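Local coordinates for endo-beta-N-acetylglucosaminidase F1 (Bacteroides thetaiotaomicron VPI-5482, PDB 6TCV), which probably cleaves high-mannose N-glycans between the two N-acetylglucosamines of their core, freeing the oligosaccharide from its asparagine-linked stub, at residues G283-A287 with L312-T316; S305-A309 with Q332-V336; L324-W330 with I348-N354; K367-I373 with G396-M402. The protein carries 2 engineered substitutions. One frame throughout, in Å; residues are numbered along the deposited sequence. Where two conformers were deposited one is given.

Contact 1. Residues G283-A287 with L312-T316; sequences GVNYA and LCYET. Engineered in segment 283-287: Ala-287 (natural residue Asp).
Tyr-286 reaches from its strand to the helix with its hydroxyl, and Tyr-286 OH donates a 2.7 Å hydrogen bond to Thr-316 OG1, which lies at the ring edge. The threonine hydroxyl passes the chain on: Thr-316 OG1 gives its own proton to Leu-312 O, also at 2.7 Å. With chi1 at -58°, OG1 sits opposite the carbonyl carbon and can reach back one helical turn. Leu-312 O also accepts the helical N-H of Thr-316, from the other face of its plane.

The remaining contacts are made with the ring. Leu-312 CD2 makes a CH-pi contact over one ring face, 3.9 Å from the centroid of Tyr-286, while Val-284 CG2 covers the opposite face. Cys-313 SG makes an oblique sulfur-aromatic contact, 4.1 Å from Tyr-286 CD2.

A phenylalanine at Tyr-286 would probably keep this packing but leave Thr-316 OG1 without its donor. Within a buried beta-alpha-beta unit, a directed relay thus satisfies two hydroxyls and ends on a helix carbonyl, so burying these polar groups probably costs little.

Contact 2. Residues S305-A309 with Q332-V336; sequences STAAA and QMYGV
Thr-306 and Gln-332 bring the two backbones to within 4.8 Å, CA to CA, where the first turn of a helix lies against an irregular loop. Thr-306 CA points its hydrogen at Gln-332 O, 3.3 Å away, and Ala-309 CB rests 3.2 Å from the same oxygen; alanine suits a place where the loop comes so near. A water joins the backbones, donating to Thr-306 O and accepting from Val-336 N. The loop turns at Gly-335 with a phi of 149°, where a CB would collide with the carbonyl O of Tyr-334, so glycine fits.

Ser-305 is the N-cap: its OG accepts from Ala-308 N at 3.0 Å, using a helix N-H that has no carbonyl before it. Thr-306 divides its branches between two loop residues, its CG2 3.5 Å from Tyr-334 O and its OG1 beside Val-336 CG2. Met-333 starts off away from the helix, but bends at chi2 and chi3 bring its CE back to Ala-309 CB, at 3.8 Å.

The loop following strand 324-329 lies over the N-terminal end of helix 306-319. Met-333 fills in between that helix and Val-327 of the strand, while Tyr-334 OH hydrogen-bonds to Tyr-360 O, and the two rings meet edge-to-face.

Contact 3. Residues L324-W330 with I348-N354; sequences LVTVFDW and IDIVVAN. With NAG (2-acetamido-2-deoxy-beta-D-glucopyranose), chain B; NAG (2-acetamido-2-deoxy-beta-D-glucopyranose), chain C.
Asp-349 enters this parallel strand pair through its carboxylate: Val-325 N donates to Asp-349 OD2, 2.9 Å away and nearly straight at 173°, on the anti lone pair. Asp-349 N answers with a bond to Val-325 O, so one residue takes both polar atoms of Val-325. Ile-350 N is left buried without a partner. An aspartate fits because OD2 also forms a salt bridge with Lys-317.

Beyond it, backbone bonds run from Val-327 N to Ile-350 O, Val-352 N to Val-327 O, and Asp-329 N to Val-352 O. Val-327 CG2 packs 3.7 Å from Val-351 CG2, branched chains suited to a strand.

At the C-terminal end a bound chitobiose core takes over. The acetyl methyl C8 of the outer GlcNAc (chain B) lies over the centre of the Phe-328 ring, 3.6 Å above its plane. Opposite the backbone N (chi1 -175°), CG carries the ring out to Asn-354, whose OD1 lies at its edge. That OD1 accepts from O6 of the inner, asparagine-side GlcNAc (chain C) at 2.7 Å, and Trp-330 spreads its indole beneath C6 of the same sugar.

Strand 324-329 lies between strands 283-287 and 350-353. Ile-350 and Val-352 pack on strand 169-175 inside the barrel, whereas Val-327 faces helix 306-319 through Cys-313.

Contact 4. Residues K367-I373 with G396-M402; sequences KKQCSGI and GGYGWFM
Tyr-398 holds its ring between Lys-367 and Gly-372: Lys-367 CD lies over one face and Gly-372 CA over the other, each 3.9 Å from the ring centroid. Glycine suits position 372, since a CB would run into the ring. The lysine chain crosses the ring obliquely and, bending at chi3 (-79°), brings Lys-367 NZ to Gly-396 O, 2.7 Å away in the carbonyl plane. That carbonyl lies at the C-terminal end of helix 387-396, where the helix dipole would probably favour a positive charge. Replacing Tyr-398 by a serine would probably open a gap and let the Lys-367 methylenes move.

Gly-397, with positive phi, closes the helix in a Schellman motif, and a side chain on Gly-399 would clash with Lys-368 O. Two donors grip Lys-367 O from opposite faces of its plane, Cys-370 N and Gly-399 N, each at 3.0 Å. Parallel pairing opens with a weak bond from Trp-400 N to Cys-370 O and tightens at Gly-372 N to Trp-400 O, 2.8 Å; after the corner at Gly-372, Met-402 N bonds to Ile-373 O at 2.9 Å. Ile-373 CG2 presses against Phe-401 CB.

The two segments open strands 371-376 and 400-404, joined by helix 387-396 as a beta-alpha-beta unit. On one flank Gln-369 and Ser-371 bond to Val-351; on the other, Gly-399 and Phe-401 bond to Gln-169, which helps close the barrel.

All four contacts belong to one beta/alpha barrel of the kind found in glycoside hydrolases. Contacts 1 and 3 are its buried core and adjoin, strands 283-287 and 324-329 being neighbours; contact 1 binds strand to helix through side chains, whereas contact 3 binds strand to strand through backbone and carries the sugar-contacting residues. Contact 2 is partly open and largely loop against helix, its backbones joined by a water rather than by the direct backbone bonds that dominate contact 3; it shares helix 306-319 with contact 1, and Met-333 touches Tyr-286 and Cys-313. Contact 4 is strand pairing, but mixed with a glycine-rich turn contacted by lysines nearer the surface, and meets contact 3 through Gln-369 and Ser-371.

Contact 1. Residues G283-A287 with L312-T316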
loop_
_atom_site.group_PDB
_atom_site.type_symbol
_atom_site.label_atom_id
_atom_site.label_comp_id
_atom_site.label_asym_id
_atom_site.label_seq_id
_atom_site.Cartn_x
_atom_site.Cartn_y
_atom_site.Cartn_z
ATOM N N GLY A 283 5.414 1.678 -0.448
ATOM C CA GLY A 283 4.900 1.668 0.904
ATOM C C GLY A 283 5.305 0.416 1.619
ATOM O O GLY A 283 6.297 -0.224 1.277
ATOM N N VAL A 284 4.516 0.087 2.636
ATOM C CA VAL A 284 4.879 -0.924 3.632
ATOM C C VAL A 284 3.695 -1.789 4.008
ATOM O O VAL A 284 2.529 -1.365 3.932
ATOM C CB VAL A 284 5.461 -0.220 4.896
ATOM C CG1 VAL A 284 4.400 0.582 5.639
ATOM C CG2 VAL A 284 6.134 -1.192 5.852
ATOM N N ASN A 285 3.970 -3.024 4.418
ATOM C CA ASN A 285 3.043 -3.852 5.194
ATOM C C ASN A 285 3.667 -4.121 6.561
ATOM O O ASN A 285 4.864 -4.466 6.625
ATOM C CB ASN A 285 2.754 -5.195 4.537
ATOM C CG ASN A 285 1.839 -6.053 5.383
ATOM O OD1 ASN A 285 0.583 -5.826 5.394
ATOM N ND2 ASN A 285 2.359 -6.907 6.123
ATOM N N TYR A 286 2.887 -3.955 7.621
ATOM C CA TYR A 286 3.306 -4.313 8.977
ATOM C C TYR A 286 2.585 -5.576 9.430
ATOM O O TYR A 286 1.345 -5.628 9.448
ATOM C CB TYR A 286 2.973 -3.156 9.914
ATOM C CG TYR A 286 3.841 -1.921 9.737
ATOM C CD1 TYR A 286 5.207 -1.994 9.683
ATOM C CD2 TYR A 286 3.255 -0.646 9.649
ATOM C CE1 TYR A 286 5.994 -0.861 9.580
ATOM C CE2 TYR A 286 4.046 0.509 9.541
ATOM C CZ TYR A 286 5.417 0.377 9.522
ATOM O OH TYR A 286 6.227 1.489 9.435
ATOM N N ALA A 287 3.391 -6.550 9.874
ATOM C CA ALA A 287 2.925 -7.821 10.405
ATOM C C ALA A 287 3.545 -8.052 11.782
ATOM O O ALA A 287 4.766 -8.295 11.914
ATOM C CB ALA A 287 3.268 -8.933 9.418
ATOM N N LEU A 312 2.535 3.824 15.313
ATOM C CA LEU A 312 3.497 3.544 14.253
ATOM C C LEU A 312 2.877 3.734 12.881
ATOM O O LEU A 312 3.485 4.347 11.991
ATOM C CB LEU A 312 4.077 2.109 14.380
ATOM C CG LEU A 312 4.986 1.680 13.225
ATOM C CD1 LEU A 312 6.211 2.599 13.124
ATOM C CD2 LEU A 312 5.385 0.215 13.350
ATOM N N CYS A 313 1.653 3.253 12.677
ATOM C CA CYS A 313 1.025 3.419 11.366
ATOM C C CYS A 313 0.825 4.887 11.024
ATOM O O CYS A 313 1.116 5.320 9.901
ATOM C CB CYS A 313 -0.309 2.667 11.322
ATOM S SG CYS A 313 -0.111 0.855 11.397
ATOM N N TYR A 314 0.314 5.656 11.988
ATOM C CA TYR A 314 0.068 7.075 11.805
ATOM C C TYR A 314 1.361 7.796 11.470
ATOM O O TYR A 314 1.403 8.592 10.531
ATOM C CB TYR A 314 -0.543 7.652 13.095
ATOM C CG TYR A 314 -0.580 9.139 13.126
ATOM C CD1 TYR A 314 -1.559 9.847 12.419
ATOM C CD2 TYR A 314 0.364 9.845 13.838
ATOM C CE1 TYR A 314 -1.568 11.267 12.428
ATOM C CE2 TYR A 314 0.338 11.241 13.863
ATOM C CZ TYR A 314 -0.643 11.923 13.167
ATOM O OH TYR A 314 -0.663 13.310 13.182
ATOM N N GLU A 315 2.427 7.556 12.237
ATOM C CA GLU A 315 3.689 8.232 11.986
ATOM C C GLU A 315 4.280 7.814 10.659
ATOM O O GLU A 315 4.933 8.619 10.000
ATOM C CB GLU A 315 4.687 7.989 13.136
ATOM C CG GLU A 315 4.242 8.537 14.468
ATOM C CD GLU A 315 4.117 10.041 14.538
ATOM O OE1 GLU A 315 4.660 10.762 13.630
ATOM O OE2 GLU A 315 3.489 10.525 15.513
ATOM N N THR A 316 4.081 6.569 10.252
ATOM C CA THR A 316 4.588 6.144 8.955
ATOM C C THR A 316 3.867 6.880 7.835
ATOM O O THR A 316 4.520 7.403 6.924
ATOM C CB THR A 316 4.424 4.634 8.788
ATOM O OG1 THR A 316 5.093 3.915 9.836
ATOM C CG2 THR A 316 5.031 4.164 7.495
#

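Contact 2. Residues S305-A309 with Q332-V336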
loop_
_atom_site.group_PDB
_atom_site.type_symbol
_atom_site.label_atom_id
_atom_site.label_comp_id
_atom_site.label_asym_id
_atom_site.label_seq_id
_atom_site.Cartn_x
_atom_site.Cartn_y
_atom_site.Cartn_z
ATOM N N SER A 305 0.629 -3.057 22.445
ATOM C CA SER A 305 -0.782 -2.680 22.394
ATOM C C SER A 305 -1.168 -2.237 20.984
ATOM O O SER A 305 -0.337 -1.777 20.194
ATOM C CB SER A 305 -1.094 -1.552 23.371
ATOM O OG SER A 305 -0.635 -0.315 22.857
ATOM N N THR A 306 -2.458 -2.328 20.687
ATOM C CA THR A 306 -2.977 -1.750 19.455
ATOM C C THR A 306 -2.769 -0.238 19.409
ATOM O O THR A 306 -2.596 0.305 18.322
ATOM C CB THR A 306 -4.450 -2.140 19.272
ATOM O OG1 THR A 306 -5.163 -1.802 20.445
ATOM C CG2 THR A 306 -4.597 -3.664 18.931
ATOM N N ALA A 307 -2.700 0.448 20.536
ATOM C CA ALA A 307 -2.446 1.887 20.495
ATOM C C ALA A 307 -1.019 2.173 20.035
ATOM O O ALA A 307 -0.783 3.081 19.231
ATOM C CB ALA A 307 -2.659 2.533 21.873
ATOM N N ALA A 308 -0.058 1.357 20.452
ATOM C CA ALA A 308 1.311 1.561 20.008
ATOM C C ALA A 308 1.449 1.245 18.531
ATOM O O ALA A 308 2.186 1.923 17.808
ATOM C CB ALA A 308 2.264 0.667 20.834
ATOM N N ALA A 309 0.774 0.201 18.074
ATOM C CA ALA A 309 0.756 -0.132 16.656
ATOM C C ALA A 309 0.158 0.994 15.826
ATOM O O ALA A 309 0.688 1.364 14.765
ATOM C CB ALA A 309 -0.013 -1.427 16.433
ATOM N N GLN A 332 -1.188 -7.501 17.683
ATOM C CA GLN A 332 -1.664 -6.217 18.173
ATOM C C GLN A 332 -1.600 -5.133 17.109
ATOM O O GLN A 332 -1.626 -3.952 17.443
ATOM C CB GLN A 332 -0.831 -5.812 19.383
ATOM C CG GLN A 332 -1.261 -6.446 20.694
ATOM C CD GLN A 332 -1.315 -7.961 20.670
ATOM O OE1 GLN A 332 -0.292 -8.645 20.569
ATOM N NE2 GLN A 332 -2.521 -8.499 20.786
ATOM N N MET A 333 -1.541 -5.502 15.831
ATOM C CA MET A 333 -1.222 -4.541 14.788
ATOM C C MET A 333 -2.370 -3.608 14.402
ATOM O O MET A 333 -2.103 -2.550 13.803
ATOM C CB MET A 333 -0.726 -5.258 13.506
ATOM C CG MET A 333 0.095 -4.349 12.599
ATOM S SD MET A 333 1.659 -3.848 13.386
ATOM C CE MET A 333 1.639 -2.060 13.097
ATOM N N TYR A 334 -3.620 -3.977 14.686
ATOM C CA TYR A 334 -4.782 -3.286 14.138
ATOM C C TYR A 334 -5.906 -3.222 15.135
ATOM O O TYR A 334 -6.178 -4.197 15.811
ATOM C CB TYR A 334 -5.289 -4.045 12.910
ATOM C CG TYR A 334 -6.438 -3.419 12.158
ATOM C CD1 TYR A 334 -6.288 -2.238 11.422
ATOM C CD2 TYR A 334 -7.666 -4.027 12.153
ATOM C CE1 TYR A 334 -7.321 -1.697 10.684
ATOM C CE2 TYR A 334 -8.760 -3.480 11.433
ATOM C CZ TYR A 334 -8.560 -2.293 10.691
ATOM O OH TYR A 334 -9.580 -1.745 9.938
ATOM N N GLY A 335 -6.579 -2.091 15.189
ATOM C CA GLY A 335 -7.785 -1.971 15.989
ATOM C C GLY A 335 -8.069 -0.609 16.573
ATOM O O GLY A 335 -9.243 -0.314 16.811
ATOM N N VAL A 336 -7.078 0.214 16.788
ATOM C CA VAL A 336 -7.280 1.579 17.285
ATOM C C VAL A 336 -7.503 2.512 16.115
ATOM O O VAL A 336 -6.730 2.525 15.148
ATOM C CB VAL A 336 -6.074 2.013 18.133
ATOM C CG1 VAL A 336 -6.069 3.522 18.359
ATOM C CG2 VAL A 336 -6.114 1.292 19.450
HETATM O O HOH W 1 -4.229 -0.420 16.231
#

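Contact 3. Residues L324-W330 with I348-N354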
loop_
_atom_site.group_PDB
_atom_site.type_symbol
_atom_site.label_atom_id
_atom_site.label_comp_id
_atom_site.label_asym_id
_atom_site.label_seq_id
_atom_site.Cartn_x
_atom_site.Cartn_y
_atom_site.Cartn_z
ATOM N N LEU A 324 1.605 3.781 0.419
ATOM C CA LEU A 324 0.655 2.932 1.108
ATOM C C LEU A 324 1.159 2.506 2.480
ATOM O O LEU A 324 2.293 2.037 2.617
ATOM C CB LEU A 324 0.353 1.690 0.276
ATOM C CG LEU A 324 -0.353 1.980 -1.044
ATOM C CD1 LEU A 324 -0.407 0.698 -1.865
ATOM C CD2 LEU A 324 -1.775 2.478 -0.825
ATOM N N VAL A 325 0.307 2.638 3.498
ATOM C CA VAL A 325 0.532 2.069 4.824
ATOM C C VAL A 325 -0.510 0.993 5.021
ATOM O O VAL A 325 -1.722 1.273 4.997
ATOM C CB VAL A 325 0.498 3.140 5.911
ATOM C CG1 VAL A 325 0.653 2.541 7.311
ATOM C CG2 VAL A 325 1.580 4.175 5.641
ATOM N N THR A 326 -0.049 -0.233 5.140
ATOM C CA THR A 326 -0.953 -1.372 5.147
ATOM C C THR A 326 -0.571 -2.290 6.295
ATOM O O THR A 326 0.581 -2.295 6.745
ATOM C CB THR A 326 -0.949 -2.139 3.805
ATOM O OG1 THR A 326 0.250 -2.907 3.643
ATOM C CG2 THR A 326 -1.077 -1.209 2.630
ATOM N N VAL A 327 -1.529 -3.072 6.767
ATOM C CA VAL A 327 -1.339 -3.940 7.923
ATOM C C VAL A 327 -1.943 -5.318 7.680
ATOM O O VAL A 327 -2.969 -5.478 7.019
ATOM C CB VAL A 327 -1.828 -3.363 9.251
ATOM C CG1 VAL A 327 -1.116 -2.077 9.555
ATOM C CG2 VAL A 327 -3.305 -3.147 9.208
ATOM N N PHE A 328 -1.299 -6.323 8.234
ATOM C CA PHE A 328 -1.903 -7.647 8.482
ATOM C C PHE A 328 -2.628 -7.606 9.809
ATOM O O PHE A 328 -2.044 -7.174 10.812
ATOM C CB PHE A 328 -0.760 -8.657 8.456
ATOM C CG PHE A 328 -1.171 -10.104 8.576
ATOM C CD1 PHE A 328 -2.141 -10.678 7.782
ATOM C CD2 PHE A 328 -0.526 -10.939 9.482
ATOM C CE1 PHE A 328 -2.439 -12.029 7.875
ATOM C CE2 PHE A 328 -0.842 -12.297 9.597
ATOM C CZ PHE A 328 -1.791 -12.847 8.782
ATOM N N ASP A 329 -3.902 -7.969 9.821
ATOM C CA ASP A 329 -4.670 -7.974 11.054
ATOM C C ASP A 329 -4.404 -9.220 11.891
ATOM O O ASP A 329 -5.047 -10.271 11.725
ATOM C CB ASP A 329 -6.151 -7.815 10.761
ATOM C CG ASP A 329 -6.984 -7.711 12.004
ATOM O OD1 ASP A 329 -6.430 -7.585 13.117
ATOM O OD2 ASP A 329 -8.230 -7.783 11.899
ATOM N N TRP A 330 -3.363 -9.168 12.708
ATOM C CA TRP A 330 -2.927 -10.292 13.536
ATOM C C TRP A 330 -2.134 -9.674 14.695
ATOM O O TRP A 330 -1.515 -8.616 14.537
ATOM C CB TRP A 330 -2.034 -11.262 12.741
ATOM C CG TRP A 330 -1.838 -12.544 13.420
ATOM C CD1 TRP A 330 -0.704 -13.020 14.047
ATOM C CD2 TRP A 330 -2.801 -13.598 13.507
ATOM N NE1 TRP A 330 -0.970 -14.290 14.562
ATOM C CE2 TRP A 330 -2.229 -14.676 14.217
ATOM C CE3 TRP A 330 -4.113 -13.736 13.038
ATOM C CZ2 TRP A 330 -2.937 -15.868 14.477
ATOM C CZ3 TRP A 330 -4.815 -14.891 13.334
ATOM C CH2 TRP A 330 -4.211 -15.951 13.987
ATOM N N ILE A 348 -4.462 4.045 7.380
ATOM C CA ILE A 348 -4.506 2.631 6.991
ATOM C C ILE A 348 -5.134 2.592 5.592
ATOM O O ILE A 348 -6.361 2.754 5.445
ATOM C CB ILE A 348 -5.293 1.732 7.975
ATOM C CG1 ILE A 348 -4.809 1.868 9.422
ATOM C CG2 ILE A 348 -5.222 0.271 7.452
ATOM C CD1 ILE A 348 -3.472 1.279 9.631
ATOM N N ASP A 349 -4.308 2.356 4.569
ATOM C CA ASP A 349 -4.821 2.279 3.223
ATOM C C ASP A 349 -5.444 0.930 2.917
ATOM O O ASP A 349 -6.456 0.878 2.187
ATOM C CB ASP A 349 -3.693 2.572 2.263
ATOM C CG ASP A 349 -3.223 3.978 2.380
ATOM O OD1 ASP A 349 -3.996 4.890 2.015
ATOM O OD2 ASP A 349 -2.065 4.221 2.841
ATOM N N ILE A 350 -4.858 -0.155 3.418
ATOM C CA ILE A 350 -5.326 -1.512 3.153
ATOM C C ILE A 350 -5.093 -2.310 4.421
ATOM O O ILE A 350 -3.989 -2.250 4.985
ATOM C CB ILE A 350 -4.599 -2.204 1.960
ATOM C CG1 ILE A 350 -4.523 -1.293 0.725
ATOM C CG2 ILE A 350 -5.312 -3.509 1.600
ATOM C CD1 ILE A 350 -3.647 -1.862 -0.386
ATOM N N VAL A 351 -6.083 -3.110 4.814
ATOM C CA VAL A 351 -5.926 -4.091 5.892
ATOM C C VAL A 351 -6.293 -5.462 5.324
ATOM O O VAL A 351 -7.343 -5.644 4.687
ATOM C CB VAL A 351 -6.708 -3.725 7.171
ATOM C CG1 VAL A 351 -8.176 -3.456 6.938
ATOM C CG2 VAL A 351 -6.516 -4.811 8.250
ATOM N N VAL A 352 -5.423 -6.441 5.549
ATOM C CA VAL A 352 -5.633 -7.813 5.097
ATOM C C VAL A 352 -5.695 -8.725 6.306
ATOM O O VAL A 352 -4.866 -8.597 7.231
ATOM C CB VAL A 352 -4.572 -8.245 4.034
ATOM C CG1 VAL A 352 -4.640 -7.330 2.820
ATOM C CG2 VAL A 352 -3.135 -8.299 4.594
ATOM N N ALA A 353 -6.560 -9.740 6.236
ATOM C CA ALA A 353 -6.822 -10.561 7.398
ATOM C C ALA A 353 -6.155 -11.910 7.246
ATOM O O ALA A 353 -5.615 -12.245 6.199
ATOM C CB ALA A 353 -8.341 -10.780 7.513
ATOM N N ASN A 354 -6.154 -12.675 8.323
ATOM C CA ASN A 354 -5.602 -14.032 8.324
ATOM C C ASN A 354 -6.381 -14.923 7.343
ATOM O O ASN A 354 -7.562 -14.696 7.018
ATOM C CB ASN A 354 -5.600 -14.615 9.738
ATOM C CG ASN A 354 -4.754 -15.857 9.817
ATOM O OD1 ASN A 354 -3.720 -15.872 9.154
ATOM N ND2 ASN A 354 -5.106 -16.816 10.611
HETATM C C1 NAG B . 1.475 -16.099 9.232
HETATM C C2 NAG B . 2.503 -15.104 8.726
HETATM C C3 NAG B . 3.818 -15.737 8.266
HETATM C C4 NAG B . 3.698 -17.249 8.238
HETATM C C5 NAG B . 2.402 -17.611 7.538
HETATM C C6 NAG B . 2.221 -19.104 7.296
HETATM C C7 NAG B . 1.989 -12.948 7.654
HETATM C C8 NAG B . 1.266 -12.281 6.499
HETATM N N2 NAG B . 1.926 -14.276 7.681
HETATM O O3 NAG B . 4.869 -15.354 9.158
HETATM O O4 NAG B . 4.807 -17.760 7.480
HETATM O O5 NAG B . 1.273 -17.198 8.334
HETATM O O6 NAG B . 0.959 -19.360 6.769
HETATM O O7 NAG B . 2.586 -12.309 8.529
HETATM C C1 NAG C . 0.132 -18.774 13.511
HETATM C C2 NAG C . 1.436 -19.258 12.922
HETATM C C3 NAG C . 2.119 -18.139 12.147
HETATM C C4 NAG C . 1.137 -17.562 11.150
HETATM C C5 NAG C . -0.064 -17.034 11.912
HETATM C C6 NAG C . -1.073 -16.279 11.084
HETATM C C7 NAG C . 2.484 -20.922 14.382
HETATM C C8 NAG C . 3.315 -21.121 15.629
HETATM N N2 NAG C . 2.328 -19.679 13.999
HETATM O O3 NAG C . 3.280 -18.686 11.527
HETATM O O4 NAG C . 1.884 -16.513 10.505
HETATM O O5 NAG C . -0.694 -18.166 12.517
HETATM O O6 NAG C . -1.479 -17.128 9.985
HETATM O O7 NAG C . 1.982 -21.857 13.769
HETATM O O HOH W 2 -7.190 -11.609 10.775
#

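Contact 4. Residues K367-I373 with G396-M402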
loop_
_atom_site.group_PDB
_atom_site.type_symbol
_atom_site.label_atom_id
_atom_site.label_comp_id
_atom_site.label_asym_id
_atom_site.label_seq_id
_atom_site.Cartn_x
_atom_site.Cartn_y
_atom_site.Cartn_z
ATOM N N LYS A 367 -15.348 -1.293 3.893
ATOM C CA LYS A 367 -14.820 -2.549 3.389
ATOM C C LYS A 367 -14.027 -2.382 2.097
ATOM O O LYS A 367 -13.319 -3.317 1.716
ATOM C CB LYS A 367 -15.927 -3.591 3.284
ATOM C CG LYS A 367 -16.261 -4.217 4.655
ATOM C CD LYS A 367 -17.461 -5.152 4.542
ATOM C CE LYS A 367 -18.755 -4.359 4.527
ATOM N NZ LYS A 367 -19.932 -5.245 4.335
ATOM N N LYS A 368 -14.112 -1.235 1.430
ATOM C CA LYS A 368 -13.230 -1.003 0.286
ATOM C C LYS A 368 -11.760 -1.039 0.663
ATOM O O LYS A 368 -10.920 -1.315 -0.222
ATOM C CB LYS A 368 -13.610 0.317 -0.402
ATOM C CG LYS A 368 -14.967 0.304 -1.079
ATOM C CD LYS A 368 -14.979 -0.656 -2.264
ATOM C CE LYS A 368 -16.243 -0.504 -3.085
ATOM N NZ LYS A 368 -17.408 -0.782 -2.199
ATOM N N GLN A 369 -11.405 -0.778 1.920
ATOM C CA GLN A 369 -10.015 -0.860 2.380
ATOM C C GLN A 369 -9.670 -2.233 2.906
ATOM O O GLN A 369 -8.551 -2.421 3.433
ATOM C CB GLN A 369 -9.743 0.193 3.447
ATOM C CG GLN A 369 -9.687 1.619 2.928
ATOM C CD GLN A 369 -11.052 2.250 2.785
ATOM O OE1 GLN A 369 -11.761 2.371 3.778
ATOM N NE2 GLN A 369 -11.377 2.734 1.599
ATOM N N CYS A 370 -10.555 -3.212 2.758
ATOM C CA CYS A 370 -10.421 -4.508 3.410
ATOM C C CYS A 370 -10.382 -5.673 2.434
ATOM O O CYS A 370 -11.027 -5.658 1.392
ATOM C CB CYS A 370 -11.630 -4.770 4.328
ATOM S SG CYS A 370 -11.795 -3.614 5.705
ATOM N N SER A 371 -9.615 -6.701 2.805
ATOM C CA SER A 371 -9.663 -7.983 2.113
ATOM C C SER A 371 -10.924 -8.771 2.438
ATOM O O SER A 371 -11.345 -8.834 3.587
ATOM C CB SER A 371 -8.430 -8.812 2.500
ATOM O OG SER A 371 -8.366 -9.154 3.843
ATOM N N GLY A 372 -11.493 -9.410 1.429
ATOM C CA GLY A 372 -12.624 -10.320 1.599
ATOM C C GLY A 372 -12.250 -11.795 1.589
ATOM O O GLY A 372 -13.074 -12.655 1.917
ATOM N N ILE A 373 -11.008 -12.098 1.216
ATOM C CA ILE A 373 -10.463 -13.453 1.202
ATOM C C ILE A 373 -8.961 -13.295 1.366
ATOM O O ILE A 373 -8.367 -12.335 0.880
ATOM C CB ILE A 373 -10.824 -14.220 -0.091
ATOM C CG1 ILE A 373 -10.477 -15.709 0.059
ATOM C CG2 ILE A 373 -10.168 -13.565 -1.327
ATOM C CD1 ILE A 373 -10.783 -16.477 -1.250
ATOM N N GLY A 396 -20.584 -7.797 -0.690
ATOM C CA GLY A 396 -20.213 -7.301 0.624
ATOM C C GLY A 396 -19.435 -6.006 0.633
ATOM O O GLY A 396 -19.215 -5.435 1.701
ATOM N N GLY A 397 -19.068 -5.507 -0.539
ATOM C CA GLY A 397 -18.348 -4.255 -0.642
ATOM C C GLY A 397 -16.864 -4.329 -0.351
ATOM O O GLY A 397 -16.239 -3.281 -0.120
ATOM N N TYR A 398 -16.259 -5.512 -0.408
ATOM C CA TYR A 398 -14.826 -5.636 -0.169
ATOM C C TYR A 398 -14.002 -5.097 -1.325
ATOM O O TYR A 398 -14.343 -5.262 -2.496
ATOM C CB TYR A 398 -14.471 -7.117 0.086
ATOM C CG TYR A 398 -15.025 -7.615 1.401
ATOM C CD1 TYR A 398 -14.374 -7.341 2.601
ATOM C CD2 TYR A 398 -16.234 -8.293 1.491
ATOM C CE1 TYR A 398 -14.894 -7.718 3.814
ATOM C CE2 TYR A 398 -16.785 -8.650 2.723
ATOM C CZ TYR A 398 -16.118 -8.364 3.873
ATOM O OH TYR A 398 -16.638 -8.744 5.049
ATOM N N GLY A 399 -12.860 -4.495 -0.979
ATOM C CA GLY A 399 -11.989 -3.912 -1.981
ATOM C C GLY A 399 -10.863 -4.804 -2.466
ATOM O O GLY A 399 -10.302 -4.546 -3.547
ATOM N N TRP A 400 -10.489 -5.839 -1.707
ATOM C CA TRP A 400 -9.229 -6.570 -1.928
ATOM C C TRP A 400 -9.418 -8.067 -1.780
ATOM O O TRP A 400 -10.229 -8.532 -0.960
ATOM C CB TRP A 400 -8.132 -6.072 -0.916
ATOM C CG TRP A 400 -7.827 -4.627 -1.130
ATOM C CD1 TRP A 400 -8.471 -3.549 -0.623
ATOM C CD2 TRP A 400 -6.813 -4.089 -2.010
ATOM N NE1 TRP A 400 -7.961 -2.376 -1.153
ATOM C CE2 TRP A 400 -6.936 -2.703 -2.001
ATOM C CE3 TRP A 400 -5.810 -4.675 -2.794
ATOM C CZ2 TRP A 400 -6.126 -1.874 -2.760
ATOM C CZ3 TRP A 400 -4.998 -3.840 -3.529
ATOM C CH2 TRP A 400 -5.152 -2.491 -3.504
ATOM N N PHE A 401 -8.596 -8.805 -2.504
ATOM C CA PHE A 401 -8.340 -10.206 -2.227
ATOM C C PHE A 401 -6.844 -10.376 -1.998
ATOM O O PHE A 401 -6.039 -9.773 -2.717
ATOM C CB PHE A 401 -8.854 -11.152 -3.366
ATOM C CG PHE A 401 -8.397 -10.773 -4.737
ATOM C CD1 PHE A 401 -9.104 -9.864 -5.501
ATOM C CD2 PHE A 401 -7.261 -11.348 -5.293
ATOM C CE1 PHE A 401 -8.656 -9.498 -6.752
ATOM C CE2 PHE A 401 -6.835 -11.004 -6.563
ATOM C CZ PHE A 401 -7.520 -10.075 -7.290
ATOM N N MET A 402 -6.479 -11.180 -1.006
ATOM C CA MET A 402 -5.077 -11.344 -0.597
ATOM C C MET A 402 -4.641 -12.769 -0.882
ATOM O O MET A 402 -5.420 -13.719 -0.712
ATOM C CB MET A 402 -4.886 -10.940 0.840
ATOM C CG MET A 402 -3.459 -11.056 1.373
ATOM S SD MET A 402 -2.999 -12.697 2.021
ATOM C CE MET A 402 -3.188 -12.351 3.792
HETATM O O HOH W 3 -17.601 -1.098 0.899
#